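Local coordinates for protein putative O-GlcNAcase nagJ (Clostridium perfringens, PDB 6PV5) that probably acts as a family 84 glycoside hydrolase with hexosaminidase activity, this chain carrying the catalytic barrel and adjoining domains of a longer protein, at residues A[410-415]-A[438-443]; A[403-408]-A[493-498]. All blocks are in the same frame, centred on the assembly; numbering follows the deposited sequence.

Interaction 1. Residues A[410-415]-A[438-443]; sequences YKEDKM and PMRFSD. With EDO (1,2-ethanediol), chain E.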
loop_
_atom_site.group_PDB
_atom_site.type_symbol
_atom_site.label_atom_id
_atom_site.label_comp_id
_atom_site.label_asym_id
_atom_site.label_seq_id
_atom_site.Cartn_x
_atom_site.Cartn_y
_atom_site.Cartn_z
ATOM N N TYR A 410 -4.466 -13.474 9.352
ATOM C CA TYR A 410 -4.215 -14.888 9.581
ATOM C C TYR A 410 -3.100 -15.080 10.621
ATOM O O TYR A 410 -2.817 -16.209 10.989
ATOM C CB TYR A 410 -3.849 -15.548 8.245
ATOM C CG TYR A 410 -2.619 -14.943 7.612
ATOM C CD1 TYR A 410 -2.705 -13.810 6.814
ATOM C CD2 TYR A 410 -1.360 -15.475 7.853
ATOM C CE1 TYR A 410 -1.569 -13.216 6.281
ATOM C CE2 TYR A 410 -0.214 -14.907 7.314
ATOM C CZ TYR A 410 -0.319 -13.772 6.528
ATOM O OH TYR A 410 0.805 -13.213 5.972
ATOM N N LYS A 411 -2.479 -13.984 11.098
ATOM C CA LYS A 411 -1.405 -14.029 12.087
ATOM C C LYS A 411 -1.387 -12.715 12.869
ATOM O O LYS A 411 -0.453 -11.909 12.769
ATOM C CB LYS A 411 -0.039 -14.278 11.430
ATOM C CG LYS A 411 1.035 -14.725 12.426
ATOM C CD LYS A 411 2.484 -14.438 12.020
ATOM C CE LYS A 411 2.862 -14.783 10.591
ATOM N NZ LYS A 411 2.693 -16.220 10.282
ATOM N N GLU A 412 -2.459 -12.489 13.624
ATOM C CA GLU A 412 -2.840 -11.134 13.971
ATOM C C GLU A 412 -1.942 -10.560 15.071
ATOM O O GLU A 412 -1.991 -9.367 15.291
ATOM C CB GLU A 412 -4.323 -11.070 14.348
ATOM C CG GLU A 412 -4.718 -12.232 15.252
ATOM C CD GLU A 412 -5.985 -12.056 16.081
ATOM O OE1 GLU A 412 -6.780 -11.152 15.754
ATOM O OE2 GLU A 412 -6.173 -12.830 17.059
ATOM N N ASP A 413 -1.132 -11.397 15.731
ATOM C CA ASP A 413 -0.270 -10.935 16.816
ATOM C C ASP A 413 1.061 -10.421 16.283
ATOM O O ASP A 413 1.850 -9.865 17.046
ATOM C CB ASP A 413 0.051 -12.055 17.813
ATOM C CG ASP A 413 -1.197 -12.568 18.516
ATOM O OD1 ASP A 413 -2.036 -11.725 18.911
ATOM O OD2 ASP A 413 -1.342 -13.804 18.618
ATOM N N LYS A 414 1.315 -10.614 14.985
ATOM C CA LYS A 414 2.507 -10.016 14.391
ATOM C C LYS A 414 2.115 -8.879 13.446
ATOM O O LYS A 414 1.310 -9.104 12.548
ATOM C CB LYS A 414 3.302 -11.078 13.623
ATOM C CG LYS A 414 4.629 -10.552 13.111
ATOM C CD LYS A 414 5.645 -11.600 12.702
ATOM C CE LYS A 414 6.992 -10.936 12.438
ATOM N NZ LYS A 414 8.003 -11.922 11.969
ATOM N N MET A 415 2.725 -7.691 13.610
ATOM C CA MET A 415 2.520 -6.578 12.697
ATOM C C MET A 415 3.449 -6.723 11.486
ATOM O O MET A 415 4.632 -7.002 11.641
ATOM C CB MET A 415 2.814 -5.220 13.348
ATOM C CG MET A 415 1.989 -4.895 14.589
ATOM S SD MET A 415 0.211 -4.842 14.218
ATOM C CE MET A 415 -0.410 -3.722 15.473
ATOM N N PRO A 438 -4.513 -4.378 3.473
ATOM C CA PRO A 438 -3.772 -3.944 4.661
ATOM C C PRO A 438 -4.252 -4.711 5.890
ATOM O O PRO A 438 -5.100 -5.600 5.792
ATOM C CB PRO A 438 -4.146 -2.447 4.707
ATOM C CG PRO A 438 -5.624 -2.453 4.270
ATOM C CD PRO A 438 -5.715 -3.552 3.227
ATOM N N MET A 439 -3.689 -4.355 7.051
ATOM C CA MET A 439 -4.078 -4.909 8.338
ATOM C C MET A 439 -5.325 -4.186 8.846
ATOM O O MET A 439 -5.548 -3.021 8.501
ATOM C CB MET A 439 -2.962 -4.665 9.367
ATOM C CG MET A 439 -1.686 -5.448 9.081
ATOM S SD MET A 439 -0.447 -5.257 10.407
ATOM C CE MET A 439 0.132 -3.609 10.038
ATOM N N ARG A 440 -6.049 -4.831 9.768
ATOM C CA ARG A 440 -7.158 -4.151 10.419
ATOM C C ARG A 440 -6.653 -2.936 11.197
ATOM O O ARG A 440 -7.450 -2.061 11.535
ATOM C CB ARG A 440 -7.973 -5.116 11.284
ATOM C CG ARG A 440 -7.367 -5.443 12.642
ATOM C CD ARG A 440 -8.427 -6.172 13.464
ATOM N NE ARG A 440 -8.075 -6.344 14.870
ATOM C CZ ARG A 440 -7.424 -7.402 15.359
ATOM N NH1 ARG A 440 -7.058 -8.392 14.556
ATOM N NH2 ARG A 440 -7.132 -7.461 16.650
ATOM N N PHE A 441 -5.332 -2.888 11.459
ATOM C CA PHE A 441 -4.682 -1.799 12.184
ATOM C C PHE A 441 -4.249 -0.727 11.200
ATOM O O PHE A 441 -3.250 -0.889 10.492
ATOM C CB PHE A 441 -3.456 -2.285 12.965
ATOM C CG PHE A 441 -3.761 -3.452 13.874
ATOM C CD1 PHE A 441 -4.490 -3.269 15.046
ATOM C CD2 PHE A 441 -3.364 -4.737 13.530
ATOM C CE1 PHE A 441 -4.804 -4.356 15.853
ATOM C CE2 PHE A 441 -3.652 -5.824 14.340
ATOM C CZ PHE A 441 -4.379 -5.629 15.504
ATOM N N SER A 442 -5.007 0.374 11.181
ATOM C CA SER A 442 -4.912 1.353 10.114
ATOM C C SER A 442 -3.557 2.049 10.129
ATOM O O SER A 442 -2.836 2.052 9.133
ATOM C CB SER A 442 -6.025 2.363 10.213
ATOM O OG SER A 442 -5.827 3.380 9.250
ATOM N N ASP A 443 -3.214 2.694 11.247
ATOM C CA ASP A 443 -1.972 3.452 11.243
ATOM C C ASP A 443 -0.781 2.521 11.031
ATOM O O ASP A 443 0.163 2.872 10.344
ATOM C CB ASP A 443 -1.900 4.432 12.416
ATOM C CG ASP A 443 -2.708 5.688 12.133
ATOM O OD1 ASP A 443 -2.105 6.690 11.639
ATOM O OD2 ASP A 443 -3.928 5.656 12.384
HETATM C C1 EDO E . -9.901 -4.145 17.659
HETATM O O1 EDO E . -9.994 -5.523 17.991
HETATM C C2 EDO E . -8.566 -3.737 17.148
HETATM O O2 EDO E . -8.559 -3.198 15.825
HETATM O O HOH W 1 -4.395 -8.969 17.618
#
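The ring of F441 lies between two unlike neighbours: on one face sits M415 CE, displaced from the middle toward the rim, and over the centre of the opposite face lies R440 CG. The guanidinium of R440 folds back in turn, so that F441 CZ sits above its centre, while O2 of a bound 1,2-ethanediol approaches its edge and E412 OE1 comes to the edge as well, tilted out of the guanidinium plane. M415 CE stands 3.8 Å from the centroid of the F441 ring, close to the ring normal, a CH-pi contact. The sulfur of M415 approaches the same ring obliquely as a Met-aromatic contact, M415 SD lying 3.6 Å from F441 CD2. A bend at chi2 (-61°) turns the end of M415 onto the ring, and the two sulfurs meet as M415 SD and M439 SD at 3.9 Å.

Beside this apolar contact, R440 NH1 donates to E412 OE1 over 3.0 Å in a salt bridge. The bond is not straight, 145° at the hydrogen; it uses the anti side of the carboxylate, and the two planar groups are turned 52° apart. A water links the same two residues, accepting from R440 NH2 at 3.3 Å and donating weakly to E412 O. R440 NE makes a weak hydrogen bond to O2 of the diol, probably a component of the crystallisation liquor.

The contact joins the loop that follows barrel strand 399-403, where a type I turn runs from K411 to K414, to the loop after strand 431-436. Helix 548-579 borders it, through L554 beside M415 and Q553 beside F441. The chemistry is thus divided: buried M415 packs against the F441 ring and is itself touched by M439, whereas the exposed E412 and partly exposed R440 form an outer ion pair that solvent would probably weaken.

Interaction 2. Residues A[403-408]-A[493-498]; sequences WNYPVN and LDTGRP
T495 sets its methyl against the tyrosine across from it: CG2 lies 3.7 Å from Y405 CD1 and also touches Y405 CB, the two side chains meeting at a slant. Y405 reaches over with CG opposite its own backbone N (chi1 -176°), which brings CE1 obliquely to 3.6 Å from T495 O and 3.9 Å from G496 CA. G496 lies against the ring through that CA, its backbone (phi 120°, psi 166°) in a conformation that suits glycine. The threonine hydroxyl faces the other way, with OG1 3.8 Å from W403 CZ2, and is hydrogen-bonded to P379 O.

W403 ends strand 399-403, the seventh of the closed eight-stranded parallel barrel of this GH84 catalytic domain, and the chain leaves it through an inverse gamma turn centred on N404 and a cis peptide before P406. The N404 side chain lies about 8 Å from that of D305, the predicted proton donor.

Farther along, L493 CD2 comes within 3.4 Å of N408 CB and packs against the carbonyl oxygens of P406 and V407. At the phenol end, Y405 OH is hydrogen-bonded to T491 O, and a water donates weakly to Y405 OH while accepting from R497 N.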
loop_
_atom_site.group_PDB
_atom_site.type_symbol
_atom_site.label_atom_id
_atom_site.label_comp_id
_atom_site.label_asym_id
_atom_site.label_seq_id
_atom_site.Cartn_x
_atom_site.Cartn_y
_atom_site.Cartn_z
ATOM N N TRP A 403 -2.789 -7.959 -3.555
ATOM C CA TRP A 403 -1.574 -8.324 -2.844
ATOM C C TRP A 403 -1.835 -8.412 -1.343
ATOM O O TRP A 403 -2.121 -7.396 -0.703
ATOM C CB TRP A 403 -0.451 -7.349 -3.180
ATOM C CG TRP A 403 0.839 -7.804 -2.586
ATOM C CD1 TRP A 403 1.624 -7.114 -1.708
ATOM C CD2 TRP A 403 1.462 -9.085 -2.778
ATOM N NE1 TRP A 403 2.713 -7.868 -1.373
ATOM C CE2 TRP A 403 2.627 -9.090 -1.989
ATOM C CE3 TRP A 403 1.134 -10.227 -3.522
ATOM C CZ2 TRP A 403 3.478 -10.193 -1.923
ATOM C CZ3 TRP A 403 1.985 -11.311 -3.474
ATOM C CH2 TRP A 403 3.127 -11.294 -2.669
ATOM N N ASN A 404 -1.714 -9.628 -0.809
ATOM C CA ASN A 404 -2.073 -9.917 0.574
ATOM C C ASN A 404 -0.910 -9.602 1.526
ATOM O O ASN A 404 -0.370 -10.479 2.206
ATOM C CB ASN A 404 -2.560 -11.361 0.731
ATOM C CG ASN A 404 -4.041 -11.488 0.439
ATOM O OD1 ASN A 404 -4.821 -10.622 0.827
ATOM N ND2 ASN A 404 -4.432 -12.534 -0.269
ATOM N N TYR A 405 -0.556 -8.326 1.596
ATOM C CA TYR A 405 0.405 -7.800 2.556
ATOM C C TYR A 405 0.232 -6.284 2.528
ATOM O O TYR A 405 0.089 -5.717 1.437
ATOM C CB TYR A 405 1.812 -8.201 2.100
ATOM C CG TYR A 405 2.920 -7.806 3.031
ATOM C CD1 TYR A 405 3.408 -8.708 3.970
ATOM C CD2 TYR A 405 3.448 -6.528 3.013
ATOM C CE1 TYR A 405 4.428 -8.359 4.842
ATOM C CE2 TYR A 405 4.472 -6.169 3.871
ATOM C CZ TYR A 405 4.965 -7.085 4.791
ATOM O OH TYR A 405 5.960 -6.727 5.660
ATOM N N PRO A 406 0.226 -5.550 3.673
ATOM C CA PRO A 406 0.536 -6.091 5.006
ATOM C C PRO A 406 -0.499 -6.876 5.806
ATOM O O PRO A 406 -0.235 -7.235 6.961
ATOM C CB PRO A 406 0.890 -4.813 5.796
ATOM C CG PRO A 406 0.010 -3.742 5.184
ATOM C CD PRO A 406 0.025 -4.097 3.700
ATOM N N VAL A 407 -1.642 -7.214 5.188
ATOM C CA VAL A 407 -2.705 -7.884 5.919
ATOM C C VAL A 407 -2.128 -8.965 6.834
ATOM O O VAL A 407 -1.417 -9.862 6.375
ATOM C CB VAL A 407 -3.786 -8.475 4.993
ATOM C CG1 VAL A 407 -3.210 -9.482 4.004
ATOM C CG2 VAL A 407 -4.910 -9.124 5.791
ATOM N N ASN A 408 -2.564 -8.964 8.106
ATOM C CA ASN A 408 -2.054 -9.955 9.041
ATOM C C ASN A 408 -3.208 -10.703 9.720
ATOM O O ASN A 408 -3.022 -11.287 10.792
ATOM C CB ASN A 408 -1.096 -9.319 10.058
ATOM C CG ASN A 408 -1.837 -8.436 11.048
ATOM O OD1 ASN A 408 -2.922 -7.960 10.738
ATOM N ND2 ASN A 408 -1.244 -8.162 12.205
ATOM N N LEU A 493 5.763 -12.143 7.471
ATOM C CA LEU A 493 4.640 -12.941 7.924
ATOM C C LEU A 493 4.630 -14.236 7.111
ATOM O O LEU A 493 5.591 -14.996 7.166
ATOM C CB LEU A 493 3.351 -12.122 7.773
ATOM C CG LEU A 493 2.870 -11.299 8.980
ATOM C CD1 LEU A 493 3.982 -10.487 9.589
ATOM C CD2 LEU A 493 1.770 -10.347 8.538
ATOM N N ASP A 494 3.563 -14.515 6.351
ATOM C CA ASP A 494 3.674 -15.622 5.413
ATOM C C ASP A 494 4.327 -15.148 4.112
ATOM O O ASP A 494 4.665 -15.947 3.263
ATOM C CB ASP A 494 2.336 -16.311 5.170
ATOM C CG ASP A 494 1.929 -17.209 6.323
ATOM O OD1 ASP A 494 2.662 -17.231 7.330
ATOM O OD2 ASP A 494 0.862 -17.859 6.208
ATOM N N THR A 495 4.505 -13.838 3.969
ATOM C CA THR A 495 5.238 -13.272 2.852
ATOM C C THR A 495 5.934 -12.047 3.422
ATOM O O THR A 495 5.683 -11.708 4.577
ATOM C CB THR A 495 4.311 -12.959 1.667
ATOM O OG1 THR A 495 5.114 -12.640 0.523
ATOM C CG2 THR A 495 3.354 -11.818 1.951
ATOM N N GLY A 496 6.781 -11.394 2.623
ATOM C CA GLY A 496 7.412 -10.161 3.075
ATOM C C GLY A 496 8.929 -10.291 3.100
ATOM O O GLY A 496 9.469 -11.392 2.995
ATOM N N ARG A 497 9.609 -9.156 3.211
ATOM C CA ARG A 497 11.045 -9.154 3.447
ATOM C C ARG A 497 11.356 -9.999 4.686
ATOM O O ARG A 497 10.671 -9.875 5.711
ATOM C CB ARG A 497 11.476 -7.699 3.652
ATOM C CG ARG A 497 12.911 -7.489 4.130
ATOM C CD ARG A 497 13.008 -6.099 4.735
ATOM N NE ARG A 497 14.322 -5.667 5.229
ATOM C CZ ARG A 497 14.759 -5.807 6.484
ATOM N NH1 ARG A 497 15.952 -5.343 6.808
ATOM N NH2 ARG A 497 14.016 -6.400 7.409
ATOM N N PRO A 498 12.394 -10.877 4.646
ATOM C CA PRO A 498 12.821 -11.622 5.843
ATOM C C PRO A 498 13.242 -10.677 6.969
ATOM O O PRO A 498 13.812 -9.621 6.716
ATOM C CB PRO A 498 14.009 -12.485 5.340
ATOM C CG PRO A 498 13.717 -12.592 3.834
ATOM C CD PRO A 498 13.215 -11.199 3.457
HETATM O O HOH W 2 8.025 -6.787 3.664
#

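In the fold
From the N terminus, the chain leaves barrel strand 399-403 through 403-408 and continues almost at once into 410-415. It then passes through strand 431-436 and returns at 438-443, where interaction 1 closes a short loop with 22 residues between its segments. Helices 446-457, 464-476 and 480-487 follow before 493-498 closes the wider loop of interaction 2, with 84 residues between its segments. The smaller loop lies wholly within the larger. Interaction 1 joins the two loops after the last barrel strands, and interaction 2 ties the first of them to the loop before helix 501-515. The contacts touch directly, through probable hydrogen bonds between K414 O and N408 ND2 and between Y410 OH and D494 N.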